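Local coordinates for nitrogenase molybdenum-iron protein alpha chain (Clostridium pasteurianum, PDB 4WES) that forms, with the beta chain, the molybdenum-iron component of nitrogenase, which reduces dinitrogen to ammonium at the expense of ATP, at residues 71-76 / 142-147; 81-86 / 103-108; 136-141 / 168-173; 185-190 / 266-271. All coordinates share one frame; numbering follows the deposited sequence.

Contact 1 (71-76 / 142-147). With CLF (Fe(8)-S(7) cluster), chain H.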
# COMPACT_ATOMS: atom_id res chain seq x y z
N HIS A 71 -15.39 -31.75 3.01
CA HIS A 71 -16.57 -31.64 2.17
C HIS A 71 -16.17 -31.53 0.70
O HIS A 71 -15.60 -30.55 0.29
CB HIS A 71 -17.38 -30.39 2.57
CG HIS A 71 -17.77 -30.39 4.01
ND1 HIS A 71 -18.76 -31.18 4.53
CD2 HIS A 71 -17.26 -29.67 5.03
CE1 HIS A 71 -18.84 -30.95 5.83
NE2 HIS A 71 -17.96 -30.02 6.15
N ILE A 72 -16.43 -32.60 -0.05
CA ILE A 72 -16.04 -32.67 -1.46
C ILE A 72 -17.23 -32.38 -2.35
O ILE A 72 -18.21 -33.13 -2.35
CB ILE A 72 -15.44 -34.05 -1.84
CG1 ILE A 72 -14.27 -34.43 -0.91
CG2 ILE A 72 -15.01 -34.03 -3.30
CD1 ILE A 72 -13.70 -35.81 -1.19
N THR A 73 -17.14 -31.28 -3.11
CA THR A 73 -18.16 -31.00 -4.12
C THR A 73 -17.88 -31.85 -5.36
O THR A 73 -16.81 -31.76 -5.94
CB THR A 73 -18.12 -29.51 -4.51
OG1 THR A 73 -18.35 -28.74 -3.32
CG2 THR A 73 -19.11 -29.20 -5.59
N HIS A 74 -18.87 -32.66 -5.72
CA HIS A 74 -18.75 -33.45 -6.94
C HIS A 74 -19.42 -32.66 -8.08
O HIS A 74 -20.64 -32.63 -8.20
CB HIS A 74 -19.38 -34.83 -6.77
CG HIS A 74 -19.16 -35.72 -7.95
ND1 HIS A 74 -17.96 -35.79 -8.63
CD2 HIS A 74 -20.02 -36.56 -8.56
CE1 HIS A 74 -18.09 -36.69 -9.59
NE2 HIS A 74 -19.32 -37.18 -9.56
N GLY A 75 -18.60 -31.94 -8.85
CA GLY A 75 -19.14 -31.03 -9.85
C GLY A 75 -17.99 -30.33 -10.52
O GLY A 75 -16.83 -30.54 -10.17
N PRO A 76 -18.31 -29.49 -11.53
CA PRO A 76 -17.33 -28.58 -12.08
C PRO A 76 -16.98 -27.50 -11.05
O PRO A 76 -17.52 -27.49 -9.93
CB PRO A 76 -17.98 -28.07 -13.38
CG PRO A 76 -19.35 -28.74 -13.44
CD PRO A 76 -19.65 -29.17 -12.01
N TYR A 142 -21.04 -34.03 -2.24
CA TYR A 142 -22.18 -33.18 -2.50
C TYR A 142 -22.44 -33.12 -4.01
O TYR A 142 -21.57 -32.68 -4.77
CB TYR A 142 -21.94 -31.76 -1.94
CG TYR A 142 -21.71 -31.84 -0.46
CD1 TYR A 142 -22.75 -31.78 0.45
CD2 TYR A 142 -20.44 -32.04 0.04
CE1 TYR A 142 -22.52 -31.93 1.80
CE2 TYR A 142 -20.19 -32.22 1.39
CZ TYR A 142 -21.25 -32.16 2.27
OH TYR A 142 -21.05 -32.35 3.63
N ALA A 143 -23.63 -33.54 -4.43
CA ALA A 143 -23.99 -33.46 -5.83
C ALA A 143 -24.23 -32.01 -6.27
O ALA A 143 -24.63 -31.16 -5.49
CB ALA A 143 -25.23 -34.29 -6.12
N THR A 144 -24.03 -31.80 -7.56
CA THR A 144 -24.24 -30.54 -8.24
C THR A 144 -25.07 -30.83 -9.50
O THR A 144 -25.31 -32.00 -9.84
CB THR A 144 -22.92 -29.88 -8.62
OG1 THR A 144 -22.23 -30.73 -9.51
CG2 THR A 144 -22.12 -29.54 -7.40
N CYS A 145 -25.48 -29.78 -10.23
CA CYS A 145 -26.35 -29.93 -11.40
C CYS A 145 -26.12 -31.16 -12.29
O CYS A 145 -27.10 -31.84 -12.61
CB CYS A 145 -26.34 -28.64 -12.23
SG CYS A 145 -27.29 -27.29 -11.48
N PRO A 146 -24.89 -31.43 -12.76
CA PRO A 146 -24.77 -32.53 -13.75
C PRO A 146 -24.87 -33.95 -13.19
O PRO A 146 -25.01 -34.88 -13.97
CB PRO A 146 -23.40 -32.32 -14.36
CG PRO A 146 -22.76 -31.23 -13.64
CD PRO A 146 -23.63 -30.70 -12.60
N VAL A 147 -24.71 -34.14 -11.88
CA VAL A 147 -24.35 -35.43 -11.30
C VAL A 147 -25.39 -36.54 -11.57
O VAL A 147 -25.06 -37.61 -12.08
CB VAL A 147 -24.10 -35.27 -9.79
CG1 VAL A 147 -24.02 -36.63 -9.10
CG2 VAL A 147 -22.86 -34.47 -9.57
FE1 CLF H . -25.95 -26.01 -10.09
FE2 CLF H . -25.14 -23.65 -10.00
FE3 CLF H . -26.04 -24.72 -7.62
FE4 CLF H . -23.73 -25.51 -8.79
S1 CLF H . -23.91 -25.46 -11.17
S2A CLF H . -27.31 -24.20 -9.50
S4A CLF H . -24.17 -23.45 -7.92
S3A CLF H . -25.39 -26.93 -8.02
FE5 CLF H . -20.67 -24.69 -10.17
FE6 CLF H . -21.35 -25.41 -13.65
FE7 CLF H . -20.40 -23.15 -12.42
FE8 CLF H . -23.04 -23.39 -11.93
S2B CLF H . -19.70 -25.31 -12.06
S3B CLF H . -22.09 -23.25 -14.00
S4B CLF H . -21.46 -22.56 -10.45
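Ile72 and His74 bracket Tyr142 as in parallel strands: Tyr142 N donates to Ile72 O at 3.0 Å, and Tyr142 O accepts from His74 N at 2.9 Å. Thr144 OG1 donates to His74 O at 2.8 Å, tilted 17° from the carbonyl plane. Thr144 OG1 sits between its own backbone N and carbonyl carbon (chi1 62°), which turns the hydroxyl to His74 while CG2 meets Thr73 CG2 at 3.5 Å. At the other end His71 ND1 and Tyr142 OH share a hydrogen bond of 2.7 Å. The hydroxyl comes to the edge of the imidazole, near its plane. The two rings meet rim to rim, with planes at 53°. His71 NE2 is bonded to Ile66 O, so both ring nitrogens are held. On the sheet face of His74 and Ala143, Val147 CG2 packs on His74 CD2 at 3.7 Å. The polar atoms of the His74 ring are bonded to Asp152 and Thr108. Past the strands both segments reach the iron-sulfur cluster. Cys145 SG binds iron FE1 at 2.3 Å, and Pro76 CB lies 3.5 Å from sulfide S2B. Two neighbouring parallel strands thus end in loops that carry the site at their C-terminal ends: the pocket of the [8Fe-7S] P-cluster, a cluster shared with the beta chain.

Contact 2 (81-86 / 103-108)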
# COMPACT_ATOMS: atom_id res chain seq x y z
N PHE A 81 -15.75 -23.32 -5.83
CA PHE A 81 -15.16 -21.99 -5.68
C PHE A 81 -16.10 -21.02 -4.98
O PHE A 81 -15.66 -20.23 -4.13
CB PHE A 81 -14.79 -21.43 -7.06
CG PHE A 81 -14.16 -20.08 -7.01
CD1 PHE A 81 -12.79 -19.91 -6.85
CD2 PHE A 81 -14.94 -18.94 -7.12
CE1 PHE A 81 -12.20 -18.66 -6.80
CE2 PHE A 81 -14.37 -17.70 -7.06
CZ PHE A 81 -13.02 -17.54 -6.91
N TYR A 82 -17.39 -21.07 -5.29
CA TYR A 82 -18.34 -20.12 -4.73
C TYR A 82 -18.77 -20.46 -3.29
O TYR A 82 -19.52 -19.68 -2.69
CB TYR A 82 -19.53 -19.95 -5.69
CG TYR A 82 -19.08 -19.31 -6.97
CD1 TYR A 82 -18.53 -18.03 -6.98
CD2 TYR A 82 -19.19 -19.97 -8.19
CE1 TYR A 82 -18.08 -17.44 -8.15
CE2 TYR A 82 -18.72 -19.38 -9.35
CZ TYR A 82 -18.18 -18.12 -9.34
OH TYR A 82 -17.73 -17.49 -10.49
N THR A 83 -18.19 -21.53 -2.72
CA THR A 83 -18.35 -21.84 -1.31
C THR A 83 -17.06 -21.63 -0.54
O THR A 83 -16.95 -22.03 0.64
CB THR A 83 -18.92 -23.24 -1.08
OG1 THR A 83 -18.00 -24.25 -1.54
CG2 THR A 83 -20.27 -23.39 -1.75
N TRP A 84 -16.09 -20.95 -1.13
CA TRP A 84 -14.79 -20.70 -0.52
C TRP A 84 -14.79 -19.42 0.32
O TRP A 84 -14.29 -18.36 -0.09
CB TRP A 84 -13.69 -20.71 -1.59
CG TRP A 84 -12.29 -20.86 -1.14
CD1 TRP A 84 -11.82 -21.07 0.12
CD2 TRP A 84 -11.14 -20.82 -1.98
NE1 TRP A 84 -10.45 -21.18 0.13
CE2 TRP A 84 -10.02 -20.99 -1.16
CE3 TRP A 84 -10.96 -20.58 -3.34
CZ2 TRP A 84 -8.73 -20.96 -1.67
CZ3 TRP A 84 -9.67 -20.58 -3.85
CH2 TRP A 84 -8.58 -20.77 -3.01
N GLY A 85 -15.34 -19.51 1.51
CA GLY A 85 -15.23 -18.43 2.48
C GLY A 85 -16.23 -17.30 2.41
O GLY A 85 -16.21 -16.43 3.27
N GLY A 86 -17.12 -17.31 1.41
CA GLY A 86 -18.08 -16.23 1.30
C GLY A 86 -19.13 -16.23 2.38
O GLY A 86 -19.69 -15.19 2.71
N GLU A 103 -10.51 -23.18 5.76
CA GLU A 103 -9.75 -22.34 4.84
C GLU A 103 -9.62 -22.97 3.46
O GLU A 103 -8.98 -22.39 2.60
CB GLU A 103 -8.37 -22.01 5.43
CG GLU A 103 -8.44 -21.24 6.74
CD GLU A 103 -7.28 -21.41 7.69
OE1 GLU A 103 -7.06 -20.48 8.50
OE2 GLU A 103 -6.62 -22.47 7.67
N TYR A 104 -10.23 -24.14 3.26
CA TYR A 104 -10.06 -24.92 2.06
C TYR A 104 -11.40 -25.16 1.37
O TYR A 104 -12.42 -25.22 2.03
CB TYR A 104 -9.48 -26.32 2.36
CG TYR A 104 -8.15 -26.30 3.02
CD1 TYR A 104 -6.97 -26.42 2.31
CD2 TYR A 104 -8.02 -26.18 4.41
CE1 TYR A 104 -5.74 -26.42 2.94
CE2 TYR A 104 -6.79 -26.18 5.03
CZ TYR A 104 -5.65 -26.32 4.30
OH TYR A 104 -4.44 -26.31 4.95
N VAL A 105 -11.37 -25.35 0.05
CA VAL A 105 -12.48 -26.02 -0.64
C VAL A 105 -11.94 -27.18 -1.46
O VAL A 105 -10.84 -27.11 -2.04
CB VAL A 105 -13.32 -25.08 -1.52
CG1 VAL A 105 -14.15 -24.14 -0.66
CG2 VAL A 105 -12.47 -24.30 -2.53
N PHE A 106 -12.77 -28.23 -1.51
CA PHE A 106 -12.40 -29.50 -2.13
C PHE A 106 -13.40 -29.86 -3.20
O PHE A 106 -14.59 -29.75 -2.97
CB PHE A 106 -12.42 -30.59 -1.06
CG PHE A 106 -11.49 -30.34 0.09
CD1 PHE A 106 -10.14 -30.59 -0.05
CD2 PHE A 106 -11.94 -29.85 1.28
CE1 PHE A 106 -9.29 -30.36 1.01
CE2 PHE A 106 -11.10 -29.66 2.37
CZ PHE A 106 -9.77 -29.88 2.21
N SER A 107 -12.93 -30.37 -4.33
CA SER A 107 -13.87 -30.79 -5.35
C SER A 107 -13.25 -31.76 -6.32
O SER A 107 -12.03 -32.00 -6.34
CB SER A 107 -14.37 -29.61 -6.13
OG SER A 107 -13.35 -29.15 -7.00
N THR A 108 -14.11 -32.36 -7.16
CA THR A 108 -13.65 -33.25 -8.20
C THR A 108 -13.42 -32.52 -9.52
O THR A 108 -12.93 -33.14 -10.47
CB THR A 108 -14.65 -34.38 -8.44
OG1 THR A 108 -15.93 -33.81 -8.72
CG2 THR A 108 -14.74 -35.30 -7.22
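Trp84 and Val105 form a buried side-chain contact between the loop after helix 77-81 and the residues leading into strand 106-107. The valine lies over one face of the indole. Its CG2 is 4.0 Å from the centroid of the five-membered ring, a CH-pi contact. The other methyl, CG1, packs beside the start of the side chain, 3.6 Å from Trp84 CB. CG1 also touches the backbone of Thr83, at 3.7 Å from Thr83 O.

The indole is also held at its edge. Trp84 NE1 donates to Glu103 O at 3.1 Å, with a fairly straight N-H...O angle of 161°. The oxygen lies in the indole plane, but the nitrogen stands above the carbonyl plane of Glu103, 54° out of it. Trp84 CG is anti to the backbone N (chi1 -163°), and this carries the ring across to 103-105.

The backbone of the loop is tightly folded. A type I beta turn runs from Phe81 to Trp84, closed by Trp84 N to Phe81 O at 3.1 Å, and Trp84 is itself the centre of an inverse gamma turn. The region faces the beta chain. Tyr394 of the beta chain stacks on Trp84, and Asn18 of the beta chain accepts from Val105 N. Phe106 and Ser107 pair antiparallel with a beta-chain strand, which extends the sheet across the subunit interface.

Contact 3 (136-141 / 168-173)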
# COMPACT_ATOMS: atom_id res chain seq x y z
N PRO A 136 -9.60 -37.08 7.92
CA PRO A 136 -10.62 -36.35 8.65
C PRO A 136 -11.55 -37.27 9.48
O PRO A 136 -11.47 -38.50 9.37
CB PRO A 136 -11.39 -35.67 7.52
CG PRO A 136 -11.36 -36.74 6.45
CD PRO A 136 -9.97 -37.30 6.52
N ALA A 137 -12.46 -36.67 10.23
CA ALA A 137 -13.44 -37.43 10.98
C ALA A 137 -14.42 -38.16 10.06
O ALA A 137 -14.95 -39.22 10.39
CB ALA A 137 -14.18 -36.52 11.93
N ALA A 138 -14.70 -37.54 8.92
CA ALA A 138 -15.69 -38.01 7.93
C ALA A 138 -15.44 -37.24 6.66
O ALA A 138 -14.77 -36.20 6.67
CB ALA A 138 -17.11 -37.82 8.42
N ILE A 139 -16.01 -37.75 5.59
CA ILE A 139 -16.01 -37.09 4.28
C ILE A 139 -17.43 -36.93 3.82
O ILE A 139 -18.24 -37.85 3.97
CB ILE A 139 -15.16 -37.88 3.27
CG1 ILE A 139 -13.69 -37.87 3.72
CG2 ILE A 139 -15.33 -37.35 1.84
CD1 ILE A 139 -12.76 -38.79 2.95
N GLY A 140 -17.77 -35.75 3.28
CA GLY A 140 -19.04 -35.55 2.61
C GLY A 140 -18.83 -35.44 1.11
O GLY A 140 -17.81 -34.91 0.66
N VAL A 141 -19.81 -35.91 0.34
CA VAL A 141 -19.84 -35.81 -1.10
C VAL A 141 -21.13 -35.13 -1.50
O VAL A 141 -22.21 -35.61 -1.13
CB VAL A 141 -19.83 -37.19 -1.76
CG1 VAL A 141 -19.92 -37.03 -3.27
CG2 VAL A 141 -18.59 -37.96 -1.34
N PRO A 168 -16.60 -42.62 8.05
CA PRO A 168 -17.88 -42.40 7.38
C PRO A 168 -17.72 -41.52 6.13
O PRO A 168 -16.91 -40.58 6.14
CB PRO A 168 -18.70 -41.68 8.44
CG PRO A 168 -18.09 -42.09 9.77
CD PRO A 168 -16.63 -42.14 9.43
N VAL A 169 -18.49 -41.83 5.10
CA VAL A 169 -18.57 -41.01 3.90
C VAL A 169 -20.05 -40.79 3.66
O VAL A 169 -20.80 -41.74 3.48
CB VAL A 169 -17.89 -41.64 2.68
CG1 VAL A 169 -17.88 -40.69 1.52
CG2 VAL A 169 -16.45 -42.05 3.01
N HIS A 170 -20.47 -39.53 3.63
CA HIS A 170 -21.88 -39.18 3.53
C HIS A 170 -22.17 -38.51 2.20
O HIS A 170 -21.60 -37.46 1.90
CB HIS A 170 -22.30 -38.25 4.65
CG HIS A 170 -22.03 -38.83 6.01
ND1 HIS A 170 -22.65 -39.97 6.43
CD2 HIS A 170 -21.24 -38.43 7.02
CE1 HIS A 170 -22.25 -40.24 7.66
NE2 HIS A 170 -21.39 -39.34 8.04
N ALA A 171 -23.05 -39.12 1.43
CA ALA A 171 -23.49 -38.56 0.14
C ALA A 171 -24.76 -37.72 0.29
O ALA A 171 -25.68 -38.10 1.00
CB ALA A 171 -23.72 -39.68 -0.87
N PHE A 172 -24.82 -36.62 -0.46
CA PHE A 172 -25.97 -35.73 -0.45
C PHE A 172 -26.38 -35.44 -1.88
O PHE A 172 -25.60 -34.84 -2.63
CB PHE A 172 -25.64 -34.41 0.25
CG PHE A 172 -25.25 -34.57 1.69
CD1 PHE A 172 -23.96 -34.88 2.05
CD2 PHE A 172 -26.19 -34.42 2.70
CE1 PHE A 172 -23.58 -35.04 3.37
CE2 PHE A 172 -25.83 -34.57 4.04
CZ PHE A 172 -24.53 -34.90 4.38
N SER A 173 -27.61 -35.82 -2.26
CA SER A 173 -28.10 -35.58 -3.61
C SER A 173 -28.78 -34.23 -3.68
O SER A 173 -29.99 -34.13 -3.78
CB SER A 173 -29.04 -36.68 -4.04
OG SER A 173 -28.32 -37.87 -4.29
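Strands 138-143 and 169-172 are neighbours in a parallel four-stranded sheet, and Ile139 and Val141 of one bond to Pro168, His170 and Phe172 beside them. The segments 138-141 and 169-172 run at 18° to each other. Four backbone bonds alternate along the pair. Ile139 N donates to Pro168 O at 3.0 Å and Ile139 O accepts from His170 N at 2.8 Å. Val141 N then donates to His170 O at 2.8 Å, and Val141 O accepts from Phe172 N at 2.9 Å. CA-H...O contacts run between these bonds, such as Val169 CA to Ile139 O at 3.2 Å.

On one face Val169 CG1 lies 4.2 Å from Ile139 CG2. Val169 CG1 is anti to its backbone N (chi1 -174°), which brings this methyl to Ile139. Helix 154-165 packs on this face. His170 points to the opposite face, in register with Gly140, and its NE2 is bonded to Tyr246 OH. At the end of the pair the Phe172 ring presents its edge to Val141 O, with CD1 at 3.7 Å. Helix 154-165 links the two parallel strands, the beta-alpha-beta crossover of an alpha/beta sheet.

Contact 4 (185-190 / 266-271). With ICS (iron-sulfur-molybdenum cluster with interstitial carbon), chain F.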
# COMPACT_ATOMS: atom_id res chain seq x y z
N GLY A 185 -32.16 -27.90 -0.11
CA GLY A 185 -30.87 -28.34 0.39
C GLY A 185 -30.83 -28.52 1.91
O GLY A 185 -30.19 -29.43 2.40
N HIS A 186 -31.52 -27.65 2.64
CA HIS A 186 -31.62 -27.84 4.07
C HIS A 186 -32.24 -29.20 4.37
O HIS A 186 -31.77 -29.97 5.21
CB HIS A 186 -32.54 -26.83 4.74
CG HIS A 186 -32.18 -25.39 4.55
ND1 HIS A 186 -33.15 -24.41 4.66
CD2 HIS A 186 -31.01 -24.78 4.26
CE1 HIS A 186 -32.56 -23.25 4.48
NE2 HIS A 186 -31.28 -23.44 4.22
N HIS A 187 -33.35 -29.48 3.67
CA HIS A 187 -34.10 -30.71 3.95
C HIS A 187 -33.23 -31.94 3.64
O HIS A 187 -33.16 -32.89 4.41
CB HIS A 187 -35.38 -30.68 3.14
CG HIS A 187 -36.39 -31.70 3.56
ND1 HIS A 187 -37.71 -31.59 3.19
CD2 HIS A 187 -36.31 -32.79 4.34
CE1 HIS A 187 -38.40 -32.59 3.70
NE2 HIS A 187 -37.57 -33.34 4.40
N ILE A 188 -32.57 -31.90 2.49
CA ILE A 188 -31.70 -32.99 2.07
C ILE A 188 -30.57 -33.18 3.09
O ILE A 188 -30.24 -34.33 3.47
CB ILE A 188 -31.15 -32.69 0.65
CG1 ILE A 188 -32.29 -32.79 -0.38
CG2 ILE A 188 -30.02 -33.66 0.27
CD1 ILE A 188 -32.02 -32.09 -1.70
N ALA A 189 -29.97 -32.11 3.58
CA ALA A 189 -28.93 -32.23 4.58
C ALA A 189 -29.49 -32.84 5.85
O ALA A 189 -28.86 -33.72 6.47
CB ALA A 189 -28.29 -30.88 4.87
N ASN A 190 -30.63 -32.33 6.31
CA ASN A 190 -31.19 -32.80 7.57
C ASN A 190 -31.47 -34.29 7.55
O ASN A 190 -31.29 -34.97 8.56
CB ASN A 190 -32.50 -32.07 7.93
CG ASN A 190 -32.32 -30.71 8.64
OD1 ASN A 190 -32.89 -30.51 9.69
ND2 ASN A 190 -31.53 -29.81 8.06
N ILE A 266 -33.57 -26.14 10.16
CA ILE A 266 -33.27 -27.23 11.09
C ILE A 266 -34.49 -27.84 11.72
O ILE A 266 -34.36 -28.79 12.53
CB ILE A 266 -32.27 -26.76 12.21
CG1 ILE A 266 -31.31 -27.87 12.67
CG2 ILE A 266 -33.00 -26.07 13.33
CD1 ILE A 266 -30.38 -28.37 11.58
N ASN A 267 -35.68 -27.32 11.44
CA ASN A 267 -36.88 -27.83 12.11
C ASN A 267 -37.10 -29.32 11.83
O ASN A 267 -37.71 -30.01 12.64
CB ASN A 267 -38.16 -27.03 11.82
CG ASN A 267 -38.72 -27.21 10.42
OD1 ASN A 267 -39.73 -27.90 10.27
ND2 ASN A 267 -38.10 -26.60 9.42
N TYR A 268 -36.62 -29.79 10.68
CA TYR A 268 -36.74 -31.21 10.33
C TYR A 268 -36.09 -32.07 11.43
O TYR A 268 -36.72 -32.99 11.98
CB TYR A 268 -36.07 -31.52 8.98
CG TYR A 268 -36.39 -30.51 7.90
CD1 TYR A 268 -37.52 -30.62 7.10
CD2 TYR A 268 -35.52 -29.45 7.65
CE1 TYR A 268 -37.80 -29.66 6.14
CE2 TYR A 268 -35.81 -28.51 6.70
CZ TYR A 268 -36.93 -28.62 5.93
OH TYR A 268 -37.23 -27.70 4.93
N ILE A 269 -34.84 -31.76 11.75
CA ILE A 269 -34.10 -32.42 12.84
C ILE A 269 -34.74 -32.19 14.20
O ILE A 269 -34.82 -33.12 15.02
CB ILE A 269 -32.62 -32.04 12.80
CG1 ILE A 269 -31.90 -32.90 11.75
CG2 ILE A 269 -31.94 -32.21 14.15
CD1 ILE A 269 -30.54 -32.38 11.36
N ALA A 270 -35.24 -30.97 14.47
CA ALA A 270 -35.90 -30.73 15.74
C ALA A 270 -37.07 -31.68 15.93
O ALA A 270 -37.25 -32.31 16.98
CB ALA A 270 -36.35 -29.29 15.87
N GLU A 271 -37.91 -31.79 14.90
CA GLU A 271 -39.05 -32.69 14.93
C GLU A 271 -38.61 -34.14 15.11
O GLU A 271 -39.18 -34.89 15.92
CB GLU A 271 -39.85 -32.57 13.65
CG GLU A 271 -40.61 -31.28 13.41
CD GLU A 271 -41.26 -31.20 12.02
OE1 GLU A 271 -41.09 -32.14 11.20
OE2 GLU A 271 -41.96 -30.20 11.75
FE1 ICS F . -31.26 -20.19 8.46
MO1 ICS F . -27.69 -16.33 3.91
FE2 ICS F . -30.41 -20.04 5.95
FE3 ICS F . -28.86 -19.13 7.94
FE4 ICS F . -31.10 -17.86 7.29
FE5 ICS F . -29.80 -16.43 5.58
FE6 ICS F . -29.06 -18.60 4.29
FE7 ICS F . -27.58 -17.69 6.21
CX ICS F . -29.51 -18.28 6.24
S1A ICS F . -32.51 -19.56 6.63
S1B ICS F . -29.91 -16.78 3.35
S2A ICS F . -29.50 -21.31 7.61
S2B ICS F . -29.93 -20.55 3.84
S3A ICS F . -31.61 -15.76 6.73
S3B ICS F . -26.84 -18.52 4.26
S4A ICS F . -30.36 -18.29 9.42
S4B ICS F . -27.84 -15.49 6.09
S5A ICS F . -26.71 -18.54 8.05
O HOH W 1 -35.82 -25.49 4.54
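His187 and Tyr268 lie face to face in an offset stack, with ring centroids 4.2 Å apart and planes at 20°. His187 CG is anti to the backbone N (chi1 -167°), which lays the imidazole over the phenol. The CA of His187 also sits over the same face of the phenol, so ring and backbone share it.

Asn190 fills the next place. Its OD1 accepts from Ile269 N at 3.1 Å, in the carbonyl plane and on a lone pair. That NH lies at a kink in helix 266-271, where it has no bond to the preceding turn, so the amide of Asn190 supplies the missing acceptor. OD1 also meets the edge of the Tyr268 ring. Asn190 ND2 donates to His186 O at 2.9 Å, from above its carbonyl plane; this oxygen also accepts from Asn190 N. ND2 bonds Ser265 O too. Both ends of the amide are therefore held, which fixes its rotation.

Further out, one water joins His186 ND1 at 2.9 Å to Tyr268 OH at 2.7 Å. Tyr268 OH is bonded to Arg264 as well. The water bridge ties the His186 ring to the second helix. The other nitrogen, His186 NE2, lies 3.2 Å from sulfur S2B of the iron-molybdenum cofactor, in the plane of the ring.

Segments 185-190 and 266-271 run at 34° to each other. Helix 54-63 touches His186 and Ala189, and strand 209-215 lies against Ile266 and Ala270.

Contacts 1 and 3 are strand pairs of one parallel sheet, ordered 106-107, 69-74, 138-143, 169-172, and contact 2 reaches it through strand 106-107. Contact 1, the middle pair, joins contact 2 through Thr73 N to Phe106 O at 3.0 Å, and contact 3 through Ile72 N to Gly140 O at 2.8 Å. Contacts 2 and 3 do not touch, their nearest atoms being about 7 Å apart. Contact 1 holds a P-cluster ligand, and the side chain of Thr83 in contact 2 is about 7 Å from both that cluster and homocitrate. Contact 4 lies at the iron-molybdenum cofactor, whose pocket includes His186. It meets contact 3 where Phe172 CE2 packs on Ala189 CA at 3.9 Å.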